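Local coordinates for protein putative mandelate racemase/muconate lactonizing enzyme (Bordetella bronchiseptica, PDB 3DDM) that is of unknown function but belongs to the mandelate racemase/muconate lactonizing enzyme family, whose members pair an enolase-type N-terminal domain with a TIM-barrel-like domain, at residues L352-L355 with I360-G363; G148-G153 with L227-E232; P280-W285 with L316-H321; A297-G302 with P327-P332. The protein carries 1 engineered substitution. All coordinates share one frame; numbering follows the deposited sequence.

Contact 1: L352-L355 with I360-G363; sequences LATL and ITLG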
loop_
_atom_site.group_PDB
_atom_site.type_symbol
_atom_site.label_atom_id
_atom_site.label_comp_id
_atom_site.label_asym_id
_atom_site.label_seq_id
_atom_site.Cartn_x
_atom_site.Cartn_y
_atom_site.Cartn_z
ATOM N N LEU A 352 -22.703 -10.834 -21.043
ATOM C CA LEU A 352 -21.933 -11.047 -22.259
ATOM C C LEU A 352 -22.640 -11.931 -23.269
ATOM O O LEU A 352 -22.396 -11.812 -24.469
ATOM C CB LEU A 352 -20.553 -11.618 -21.923
ATOM C CG LEU A 352 -19.578 -10.552 -21.420
ATOM C CD1 LEU A 352 -18.217 -11.167 -21.089
ATOM C CD2 LEU A 352 -19.440 -9.486 -22.493
ATOM N N ALA A 353 -23.521 -12.804 -22.786
ATOM C CA ALA A 353 -24.266 -13.703 -23.664
ATOM C C ALA A 353 -25.265 -12.936 -24.546
ATOM O O ALA A 353 -25.865 -13.505 -25.463
ATOM C CB ALA A 353 -24.983 -14.769 -22.839
ATOM N N THR A 354 -25.432 -11.643 -24.270
ATOM C CA THR A 354 -26.333 -10.815 -25.062
ATOM C C THR A 354 -25.516 -9.993 -26.044
ATOM O O THR A 354 -26.073 -9.191 -26.795
ATOM C CB THR A 354 -27.152 -9.821 -24.195
ATOM O OG1 THR A 354 -26.316 -8.731 -23.802
ATOM C CG2 THR A 354 -27.698 -10.499 -22.954
ATOM N N LEU A 355 -24.200 -10.195 -26.043
ATOM C CA LEU A 355 -23.312 -9.443 -26.930
ATOM C C LEU A 355 -23.706 -9.545 -28.393
ATOM O O LEU A 355 -23.504 -10.573 -29.040
ATOM C CB LEU A 355 -21.861 -9.898 -26.767
ATOM C CG LEU A 355 -20.875 -9.337 -27.803
ATOM C CD1 LEU A 355 -20.846 -7.817 -27.726
ATOM C CD2 LEU A 355 -19.491 -9.928 -27.564
ATOM N N ILE A 360 -24.153 -4.821 -25.329
ATOM C CA ILE A 360 -24.793 -5.762 -24.435
ATOM C C ILE A 360 -25.908 -5.040 -23.689
ATOM O O ILE A 360 -25.937 -3.809 -23.645
ATOM C CB ILE A 360 -23.784 -6.346 -23.410
ATOM C CG1 ILE A 360 -23.285 -5.240 -22.472
ATOM C CG2 ILE A 360 -22.606 -6.984 -24.143
ATOM C CD1 ILE A 360 -22.360 -5.726 -21.374
ATOM N N THR A 361 -26.841 -5.809 -23.140
ATOM C CA THR A 361 -27.935 -5.254 -22.363
ATOM C C THR A 361 -27.991 -6.011 -21.045
ATOM O O THR A 361 -27.889 -7.241 -21.003
ATOM C CB THR A 361 -29.273 -5.369 -23.094
ATOM O OG1 THR A 361 -29.467 -6.718 -23.518
ATOM C CG2 THR A 361 -29.293 -4.459 -24.306
ATOM N N LEU A 362 -28.140 -5.257 -19.964
ATOM C CA LEU A 362 -28.167 -5.815 -18.623
ATOM C C LEU A 362 -29.466 -6.500 -18.197
ATOM O O LEU A 362 -29.464 -7.319 -17.267
ATOM C CB LEU A 362 -27.803 -4.711 -17.627
ATOM C CG LEU A 362 -26.469 -4.032 -17.954
ATOM C CD1 LEU A 362 -26.136 -3.026 -16.873
ATOM C CD2 LEU A 362 -25.359 -5.090 -18.069
ATOM N N GLY A 363 -30.572 -6.179 -18.863
ATOM C CA GLY A 363 -31.837 -6.787 -18.491
ATOM C C GLY A 363 -32.370 -6.217 -17.190
ATOM O O GLY A 363 -31.810 -5.261 -16.646
#

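Contact 2: G148-G153 with L227-E232; sequences GVYASG and LDWLEE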
loop_
_atom_site.group_PDB
_atom_site.type_symbol
_atom_site.label_atom_id
_atom_site.label_comp_id
_atom_site.label_asym_id
_atom_site.label_seq_id
_atom_site.Cartn_x
_atom_site.Cartn_y
_atom_site.Cartn_z
ATOM N N GLY A 148 -22.222 -0.126 -24.746
ATOM C CA GLY A 148 -21.225 -0.594 -25.691
ATOM C C GLY A 148 -20.023 -1.184 -24.955
ATOM O O GLY A 148 -19.828 -0.922 -23.760
ATOM N N VAL A 149 -19.229 -1.991 -25.653
ATOM C CA VAL A 149 -18.044 -2.602 -25.058
ATOM C C VAL A 149 -16.883 -2.589 -26.046
ATOM O O VAL A 149 -17.066 -2.290 -27.237
ATOM C CB VAL A 149 -18.290 -4.074 -24.645
ATOM C CG1 VAL A 149 -19.482 -4.169 -23.737
ATOM C CG2 VAL A 149 -18.491 -4.941 -25.874
ATOM N N TYR A 150 -15.687 -2.895 -25.547
ATOM C CA TYR A 150 -14.502 -2.965 -26.393
ATOM C C TYR A 150 -13.576 -4.060 -25.883
ATOM O O TYR A 150 -13.522 -4.337 -24.688
ATOM C CB TYR A 150 -13.771 -1.603 -26.470
ATOM C CG TYR A 150 -13.030 -1.116 -25.227
ATOM C CD1 TYR A 150 -13.664 -0.302 -24.273
ATOM C CD2 TYR A 150 -11.682 -1.446 -25.020
ATOM C CE1 TYR A 150 -12.970 0.170 -23.146
ATOM C CE2 TYR A 150 -10.982 -0.985 -23.904
ATOM C CZ TYR A 150 -11.628 -0.177 -22.971
ATOM O OH TYR A 150 -10.928 0.280 -21.870
ATOM N N ALA A 151 -12.886 -4.720 -26.803
ATOM C CA ALA A 151 -11.951 -5.773 -26.441
ATOM C C ALA A 151 -10.774 -5.008 -25.864
ATOM O O ALA A 151 -10.159 -4.181 -26.547
ATOM C CB ALA A 151 -11.532 -6.564 -27.681
ATOM N N SER A 152 -10.464 -5.273 -24.604
ATOM C CA SER A 152 -9.394 -4.555 -23.935
ATOM C C SER A 152 -8.161 -5.383 -23.650
ATOM O O SER A 152 -8.260 -6.534 -23.246
ATOM C CB SER A 152 -9.925 -3.969 -22.622
ATOM O OG SER A 152 -8.926 -3.239 -21.945
ATOM N N GLY A 153 -6.996 -4.785 -23.874
ATOM C CA GLY A 153 -5.742 -5.454 -23.579
ATOM C C GLY A 153 -5.202 -6.502 -24.525
ATOM O O GLY A 153 -4.732 -7.547 -24.082
ATOM N N LEU A 227 -6.690 7.062 -33.071
ATOM C CA LEU A 227 -7.130 6.465 -31.816
ATOM C C LEU A 227 -8.178 7.318 -31.107
ATOM O O LEU A 227 -8.192 8.534 -31.254
ATOM C CB LEU A 227 -5.928 6.256 -30.894
ATOM C CG LEU A 227 -4.775 5.435 -31.476
ATOM C CD1 LEU A 227 -3.682 5.312 -30.436
ATOM C CD2 LEU A 227 -5.257 4.052 -31.892
ATOM N N ASP A 228 -9.058 6.674 -30.348
ATOM C CA ASP A 228 -10.089 7.386 -29.603
ATOM C C ASP A 228 -9.480 7.978 -28.344
ATOM O O ASP A 228 -9.982 8.966 -27.812
ATOM C CB ASP A 228 -11.231 6.443 -29.223
ATOM C CG ASP A 228 -12.293 6.344 -30.300
ATOM O OD1 ASP A 228 -11.923 6.321 -31.502
ATOM O OD2 ASP A 228 -13.491 6.276 -29.942
ATOM N N TRP A 229 -8.412 7.349 -27.861
ATOM C CA TRP A 229 -7.711 7.830 -26.678
ATOM C C TRP A 229 -6.427 7.044 -26.402
ATOM O O TRP A 229 -6.294 5.879 -26.796
ATOM C CB TRP A 229 -8.630 7.803 -25.448
ATOM C CG TRP A 229 -8.824 6.459 -24.791
ATOM C CD1 TRP A 229 -7.881 5.718 -24.125
ATOM C CD2 TRP A 229 -10.058 5.738 -24.668
ATOM N NE1 TRP A 229 -8.456 4.586 -23.588
ATOM C CE2 TRP A 229 -9.788 4.572 -23.906
ATOM C CE3 TRP A 229 -11.368 5.964 -25.125
ATOM C CZ2 TRP A 229 -10.776 3.637 -23.593
ATOM C CZ3 TRP A 229 -12.353 5.033 -24.813
ATOM C CH2 TRP A 229 -12.048 3.882 -24.053
ATOM N N LEU A 230 -5.479 7.704 -25.740
ATOM C CA LEU A 230 -4.199 7.102 -25.384
ATOM C C LEU A 230 -4.260 6.919 -23.865
ATOM O O LEU A 230 -4.312 7.895 -23.112
ATOM C CB LEU A 230 -3.063 8.051 -25.766
ATOM C CG LEU A 230 -1.737 7.459 -26.234
ATOM C CD1 LEU A 230 -0.740 8.592 -26.494
ATOM C CD2 LEU A 230 -1.210 6.501 -25.183
ATOM N N GLU A 231 -4.259 5.671 -23.414
ATOM C CA GLU A 231 -4.375 5.402 -21.988
ATOM C C GLU A 231 -3.071 5.298 -21.206
ATOM O O GLU A 231 -2.129 4.623 -21.616
ATOM C CB GLU A 231 -5.197 4.138 -21.776
ATOM C CG GLU A 231 -5.695 3.997 -20.373
ATOM C CD GLU A 231 -6.530 2.760 -20.192
ATOM O OE1 GLU A 231 -7.538 2.617 -20.923
ATOM O OE2 GLU A 231 -6.178 1.935 -19.320
ATOM N N GLU A 232 -3.052 5.979 -20.066
ATOM C CA GLU A 232 -1.914 6.023 -19.160
ATOM C C GLU A 232 -0.531 6.125 -19.832
ATOM O O GLU A 232 0.360 5.316 -19.562
ATOM C CB GLU A 232 -1.949 4.806 -18.224
ATOM C CG GLU A 232 -3.198 4.708 -17.353
ATOM C CD GLU A 232 -2.901 4.137 -15.969
ATOM O OE1 GLU A 232 -3.155 4.843 -14.970
ATOM O OE2 GLU A 232 -2.412 2.989 -15.873
#

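Contact 3: P280-W285 with L316-H321; sequences PDLAKW and LQASAH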
loop_
_atom_site.group_PDB
_atom_site.type_symbol
_atom_site.label_atom_id
_atom_site.label_comp_id
_atom_site.label_asym_id
_atom_site.label_seq_id
_atom_site.Cartn_x
_atom_site.Cartn_y
_atom_site.Cartn_z
ATOM N N PRO A 280 -12.511 5.548 -13.800
ATOM C CA PRO A 280 -12.394 5.003 -12.443
ATOM C C PRO A 280 -12.783 3.512 -12.386
ATOM O O PRO A 280 -13.799 3.098 -12.966
ATOM C CB PRO A 280 -13.335 5.892 -11.631
ATOM C CG PRO A 280 -14.346 6.376 -12.655
ATOM C CD PRO A 280 -13.476 6.662 -13.853
ATOM N N ASP A 281 -11.962 2.714 -11.697
ATOM C CA ASP A 281 -12.203 1.274 -11.544
ATOM C C ASP A 281 -13.006 1.084 -10.258
ATOM O O ASP A 281 -12.441 1.007 -9.168
ATOM C CB ASP A 281 -10.872 0.527 -11.438
ATOM C CG ASP A 281 -11.033 -0.968 -11.565
ATOM O OD1 ASP A 281 -12.044 -1.502 -11.065
ATOM O OD2 ASP A 281 -10.141 -1.613 -12.156
ATOM N N LEU A 282 -14.326 0.992 -10.387
ATOM C CA LEU A 282 -15.185 0.877 -9.217
ATOM C C LEU A 282 -14.843 -0.263 -8.259
ATOM O O LEU A 282 -15.224 -0.212 -7.094
ATOM C CB LEU A 282 -16.661 0.841 -9.645
ATOM C CG LEU A 282 -17.495 -0.418 -9.487
ATOM C CD1 LEU A 282 -18.934 -0.090 -9.781
ATOM C CD2 LEU A 282 -16.989 -1.488 -10.423
ATOM N N ALA A 283 -14.105 -1.268 -8.729
ATOM C CA ALA A 283 -13.703 -2.380 -7.849
ATOM C C ALA A 283 -12.349 -2.080 -7.176
ATOM O O ALA A 283 -11.934 -2.765 -6.236
ATOM C CB ALA A 283 -13.617 -3.680 -8.633
ATOM N N LYS A 284 -11.670 -1.047 -7.665
ATOM C CA LYS A 284 -10.386 -0.652 -7.113
ATOM C C LYS A 284 -10.608 0.427 -6.063
ATOM O O LYS A 284 -9.987 0.402 -4.999
ATOM C CB LYS A 284 -9.478 -0.127 -8.220
ATOM C CG LYS A 284 -8.129 -0.818 -8.297
ATOM C CD LYS A 284 -7.308 -0.307 -9.474
ATOM C CE LYS A 284 -5.848 -0.636 -9.298
ATOM N NZ LYS A 284 -4.990 0.100 -10.262
ATOM N N TRP A 285 -11.499 1.375 -6.362
ATOM C CA TRP A 285 -11.801 2.451 -5.419
ATOM C C TRP A 285 -13.247 2.976 -5.411
ATOM O O TRP A 285 -13.924 3.042 -6.443
ATOM C CB TRP A 285 -10.867 3.653 -5.633
ATOM C CG TRP A 285 -11.244 4.788 -4.728
ATOM C CD1 TRP A 285 -10.908 4.931 -3.407
ATOM C CD2 TRP A 285 -12.172 5.850 -5.020
ATOM N NE1 TRP A 285 -11.574 6.011 -2.857
ATOM C CE2 TRP A 285 -12.355 6.591 -3.823
ATOM C CE3 TRP A 285 -12.871 6.242 -6.174
ATOM C CZ2 TRP A 285 -13.207 7.702 -3.749
ATOM C CZ3 TRP A 285 -13.721 7.348 -6.101
ATOM C CH2 TRP A 285 -13.879 8.065 -4.890
ATOM N N LEU A 316 -16.953 -6.994 -13.320
ATOM C CA LEU A 316 -17.297 -6.558 -14.670
ATOM C C LEU A 316 -18.780 -6.198 -14.755
ATOM O O LEU A 316 -19.137 -5.171 -15.336
ATOM C CB LEU A 316 -16.975 -7.651 -15.700
ATOM C CG LEU A 316 -17.313 -7.233 -17.135
ATOM C CD1 LEU A 316 -16.546 -5.970 -17.480
ATOM C CD2 LEU A 316 -16.972 -8.353 -18.109
ATOM N N GLN A 317 -19.638 -7.050 -14.189
ATOM C CA GLN A 317 -21.074 -6.795 -14.198
ATOM C C GLN A 317 -21.335 -5.489 -13.447
ATOM O O GLN A 317 -22.144 -4.664 -13.884
ATOM C CB GLN A 317 -21.841 -7.958 -13.543
ATOM C CG GLN A 317 -21.873 -9.273 -14.371
ATOM C CD GLN A 317 -22.987 -9.315 -15.433
ATOM O OE1 GLN A 317 -22.779 -9.791 -16.556
ATOM N NE2 GLN A 317 -24.176 -8.834 -15.068
ATOM N N ALA A 318 -20.632 -5.291 -12.333
ATOM C CA ALA A 318 -20.791 -4.078 -11.537
ATOM C C ALA A 318 -20.468 -2.843 -12.369
ATOM O O ALA A 318 -21.129 -1.810 -12.241
ATOM C CB ALA A 318 -19.891 -4.126 -10.311
ATOM N N SER A 319 -19.452 -2.955 -13.221
ATOM C CA SER A 319 -19.048 -1.843 -14.078
ATOM C C SER A 319 -20.058 -1.582 -15.185
ATOM O O SER A 319 -20.316 -0.429 -15.541
ATOM C CB SER A 319 -17.677 -2.119 -14.694
ATOM O OG SER A 319 -16.718 -2.313 -13.671
ATOM N N ALA A 320 -20.630 -2.652 -15.732
ATOM C CA ALA A 320 -21.618 -2.510 -16.795
ATOM C C ALA A 320 -22.826 -1.741 -16.250
ATOM O O ALA A 320 -23.392 -0.877 -16.923
ATOM C CB ALA A 320 -22.043 -3.877 -17.304
ATOM N N HIS A 321 -23.210 -2.044 -15.018
ATOM C CA HIS A 321 -24.340 -1.354 -14.432
ATOM C C HIS A 321 -24.076 0.125 -14.226
ATOM O O HIS A 321 -24.941 0.961 -14.514
ATOM C CB HIS A 321 -24.723 -2.021 -13.127
ATOM C CG HIS A 321 -25.513 -3.270 -13.327
ATOM N ND1 HIS A 321 -26.878 -3.258 -13.514
ATOM C CD2 HIS A 321 -25.123 -4.559 -13.466
ATOM C CE1 HIS A 321 -27.294 -4.487 -13.762
ATOM N NE2 HIS A 321 -26.249 -5.295 -13.739
#

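Contact 4: A297-G302 with P327-P332; sequences AVVAAG and PGLASP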
loop_
_atom_site.group_PDB
_atom_site.type_symbol
_atom_site.label_atom_id
_atom_site.label_comp_id
_atom_site.label_asym_id
_atom_site.label_seq_id
_atom_site.Cartn_x
_atom_site.Cartn_y
_atom_site.Cartn_z
ATOM N N ALA A 297 -20.085 13.428 -12.650
ATOM C CA ALA A 297 -19.341 14.675 -12.738
ATOM C C ALA A 297 -18.540 14.735 -14.034
ATOM O O ALA A 297 -18.513 15.765 -14.707
ATOM C CB ALA A 297 -18.411 14.808 -11.546
ATOM N N VAL A 298 -17.889 13.631 -14.385
ATOM C CA VAL A 298 -17.089 13.578 -15.607
ATOM C C VAL A 298 -17.937 13.827 -16.855
ATOM O O VAL A 298 -17.560 14.617 -17.725
ATOM C CB VAL A 298 -16.372 12.201 -15.752
ATOM C CG1 VAL A 298 -15.852 12.023 -17.179
ATOM C CG2 VAL A 298 -15.220 12.102 -14.749
ATOM N N VAL A 299 -19.079 13.154 -16.942
ATOM C CA VAL A 299 -19.954 13.306 -18.098
ATOM C C VAL A 299 -20.560 14.708 -18.169
ATOM O O VAL A 299 -20.671 15.290 -19.252
ATOM C CB VAL A 299 -21.071 12.247 -18.090
ATOM C CG1 VAL A 299 -22.115 12.579 -19.137
ATOM C CG2 VAL A 299 -20.469 10.874 -18.371
ATOM N N ALA A 300 -20.938 15.255 -17.018
ATOM C CA ALA A 300 -21.501 16.602 -16.978
ATOM C C ALA A 300 -20.445 17.640 -17.388
ATOM O O ALA A 300 -20.768 18.674 -17.971
ATOM C CB ALA A 300 -22.027 16.913 -15.570
ATOM N N ALA A 301 -19.182 17.361 -17.088
ATOM C CA ALA A 301 -18.107 18.283 -17.428
ATOM C C ALA A 301 -17.715 18.206 -18.897
ATOM O O ALA A 301 -16.707 18.787 -19.304
ATOM C CB ALA A 301 -16.898 18.010 -16.555
ATOM N N GLY A 302 -18.497 17.480 -19.692
ATOM C CA GLY A 302 -18.189 17.367 -21.105
ATOM C C GLY A 302 -17.070 16.403 -21.449
ATOM O O GLY A 302 -16.477 16.494 -22.520
ATOM N N PRO A 327 -24.708 6.817 -18.865
ATOM C CA PRO A 327 -24.622 6.623 -20.316
ATOM C C PRO A 327 -23.651 7.504 -21.096
ATOM O O PRO A 327 -22.925 7.018 -21.974
ATOM C CB PRO A 327 -26.069 6.828 -20.770
ATOM C CG PRO A 327 -26.569 7.841 -19.803
ATOM C CD PRO A 327 -26.053 7.300 -18.496
ATOM N N GLY A 328 -23.645 8.795 -20.787
ATOM C CA GLY A 328 -22.774 9.699 -21.509
ATOM C C GLY A 328 -23.627 10.657 -22.317
ATOM O O GLY A 328 -24.753 10.331 -22.694
ATOM N N LEU A 329 -23.093 11.845 -22.579
ATOM C CA LEU A 329 -23.816 12.864 -23.327
ATOM C C LEU A 329 -22.995 13.211 -24.557
ATOM O O LEU A 329 -23.421 12.999 -25.694
ATOM C CB LEU A 329 -24.004 14.105 -22.449
ATOM C CG LEU A 329 -24.494 13.837 -21.013
ATOM C CD1 LEU A 329 -24.470 15.137 -20.218
ATOM C CD2 LEU A 329 -25.898 13.221 -21.027
ATOM N N ALA A 330 -21.802 13.742 -24.316
ATOM C CA ALA A 330 -20.904 14.100 -25.403
ATOM C C ALA A 330 -20.653 12.861 -26.267
ATOM O O ALA A 330 -21.170 12.758 -27.388
ATOM C CB ALA A 330 -19.585 14.633 -24.837
ATOM N N SER A 331 -19.873 11.921 -25.724
ATOM C CA SER A 331 -19.533 10.678 -26.426
ATOM C C SER A 331 -19.956 9.433 -25.629
ATOM O O SER A 331 -19.656 9.317 -24.433
ATOM C CB SER A 331 -18.016 10.616 -26.688
ATOM O OG SER A 331 -17.540 11.776 -27.362
ATOM N N PRO A 332 -20.645 8.478 -26.288
ATOM C CA PRO A 332 -21.118 7.233 -25.664
ATOM C C PRO A 332 -20.014 6.503 -24.904
ATOM O O PRO A 332 -18.949 6.244 -25.452
ATOM C CB PRO A 332 -21.613 6.420 -26.853
ATOM C CG PRO A 332 -22.092 7.464 -27.791
ATOM C CD PRO A 332 -21.011 8.515 -27.715
#

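Contact 1: L352-L355 with I360-G363
Thr361 N donates to Thr354 OG1 across 3.0 Å, and the N-H...O angle of 167° makes this bond nearly straight. The hydroxyl lies between the backbone N and carbonyl carbon of Thr354 (chi1 76°), which turns it toward the strand; Ile360 CA lies 3.4 Å from the same OG1. The other branch, Thr354 CG2, runs toward Thr361 O at 3.8 Å. The two threonine hydroxyls stay 3.7 Å apart, OG1 to OG1, too far for a bond between them. The apolar part is carried by one methyl group: Ile360 CG2 sits 3.8 Å from Leu355 CA and 4.0 Å from Leu355 CB, with Leu352 CD2 more loosely beside it. In the second shell, Thr354 OG1 is also hydrogen-bonded to Ala351 O, so the hydroxyl accepts from Thr361 N and gives its own hydrogen to Ala351 O. Leu355 N bonds back to Leu352 O at 2.9 Å, closing the 3-10 turn that presents Thr354. Ile360 also packs on Ile147, while Leu352 and Leu355 lie on Tyr171. The arrangement is a 3-10 turn fastened to the short strand 359-361, which pairs antiparallel with the beginning of strand 146-154 of the TIM-barrel-like domain.

Contact 2: G148-G153 with L227-E232
Tyr150 and Trp229 meet inside the TIM-barrel-like domain, each reaching inward from a strand of the sheet. Strands 146-154 and 229-231 are not neighbours, since 174-177 and 202-205 come between them. The nearest CA atoms, of Tyr150 and Asp228, are 11.7 Å apart, so the contact is made by side chains alone.

The aromatic pair is T-shaped: the edge of the Trp229 six-membered ring is turned toward the face of Tyr150, with centroids 5.6 Å apart and planes at 85°. The touching edge is CZ2 and CH2. Trp229 CH2 approaches Tyr150 CE1 at 3.9 Å, and Tyr150 OH lies in the plane of the indole, 3.8 Å from Trp229 CZ2. In both residues CG sits between the backbone N and the carbonyl carbon (chi1 71° for Tyr150), which swings the rings into the interior. Met203 of strand 202-205 touches both rings as well.

The polar interactions run alongside. Tyr150 OH and Glu231 OE1 are 4.2 Å apart and make no direct bond; Lys175 NZ links them, with a hydrogen bond to the tyrosine and a salt bridge to the glutamate. Gln279 NE2 also bonds Glu231 OE1, while Glu231 OE2 lies close to Asp205 OD1. This charged group is at the C-terminal end of strand 229-231, the end of the barrel where enolase-superfamily active sites lie. Back on its own strand, Trp229 NE1 points to Glu231 OE1 in a weak bond of 3.4 Å.

Contact 3: P280-W285 with L316-H321
A single leucine, Leu282, makes this contact on the loop side, its forked end set against Ala318 and Ser319 of the helix. The loop joins strand 275-278 to helix 287-300, a beta-alpha connection of the TIM-barrel-like domain, and the surface it meets belongs to the following helix, 313-325. The nearest CA atoms, of Leu282 and Ser319, are 6.8 Å apart.

The two methyls divide the work. Leu282 CD1 lies 3.7 Å from the backbone Ala318 O, whereas CD2 is 3.9 Å from Ala318 CB and 3.4 Å from Ser319 OG. The last is packing of a methyl against an oxygen; the serine hydroxyl has its hydrogen bond with Gly315 O, one turn back along the helix. Phe288 and Ile122 each touch both Leu282 and Ala318, so helix 287-300 and helix 110-131, the latter from the N-terminal domain, add to the apolar cluster.

The loop shape that presents Leu282 is set from Asp281. Its backbone O accepts from both Lys284 N and Trp285 N. Farther along, Lys284 forms a salt bridge with Glu258, a cation-pi contact with Trp58 and a hydrogen bond to Gln106 O of the second subunit. The Asp281 carboxylate makes an Asx turn: OD1 receives Ala283 N at 3.1 Å, on its anti side and 18° out of the carboxylate plane.

Contact 4: A297-G302 with P327-P332
A Schellman motif closes helix 287-300 of the TIM-barrel-like domain, and beside that helix end Val299 packs against Gly328 and Leu329 of the loop following helix 313-325. Both segments lead into barrel strands, 304-309 and 334-338, so the contact ties together two neighbouring alpha-beta connections at the end of the barrel where the strands begin.

Val299 is the buried centre. Its CG1 is anti to the backbone N (chi1 169°), which directs this methyl into the loop, where it meets the leucine side chain, with Leu329 CD1 at 3.6 Å. The two side chains cross at about a right angle. Gly328 offers bare backbone to both valine methyls: its CA is 3.8 Å from Val299 CG1 and 4.1 Å from Val299 CG2. The phi of 114° there belongs to a backbone shape that calls for glycine. Tyr305 and Val326 also touch Val299.

Nearer the solvent, Ala330 CB approaches Gly302 O at 4.3 Å, a loose contact. Gly302 is the C-prime residue, with phi 78°, and beyond it Leu303 N bonds back to Val298 O. Arg273 NH2 takes up Ala301 O just past the helix end. The inner bond of the motif runs from Gly302 N to Val299 O, 3.1 Å away; the same carbonyl oxygen has Leu329 CD1 at 3.9 Å.

How the contacts relate
Contacts 2 and 3 are buried, while contacts 1 and 4 lie at the surface, their centres 18 and 17 Å from the centre of the chain. Contact 2 spans the barrel interior with aromatic rings next to charged groups; contact 3 is apolar packing outside the strands, near the N-terminal domain. Of the four, contact 1 alone has a hydrogen bond between its segments. It shares the sheet with contact 2, where Ile360 CD1 reaches Val149 CG1 at 4.0 Å, and borders contact 3 through Leu362 and His321. Contacts 3 and 4 alternate along the chain: one holds the loop entering helix 287-300 against helix 313-325, the other sets the C-terminal end of helix 287-300 against the loop that follows helix 313-325.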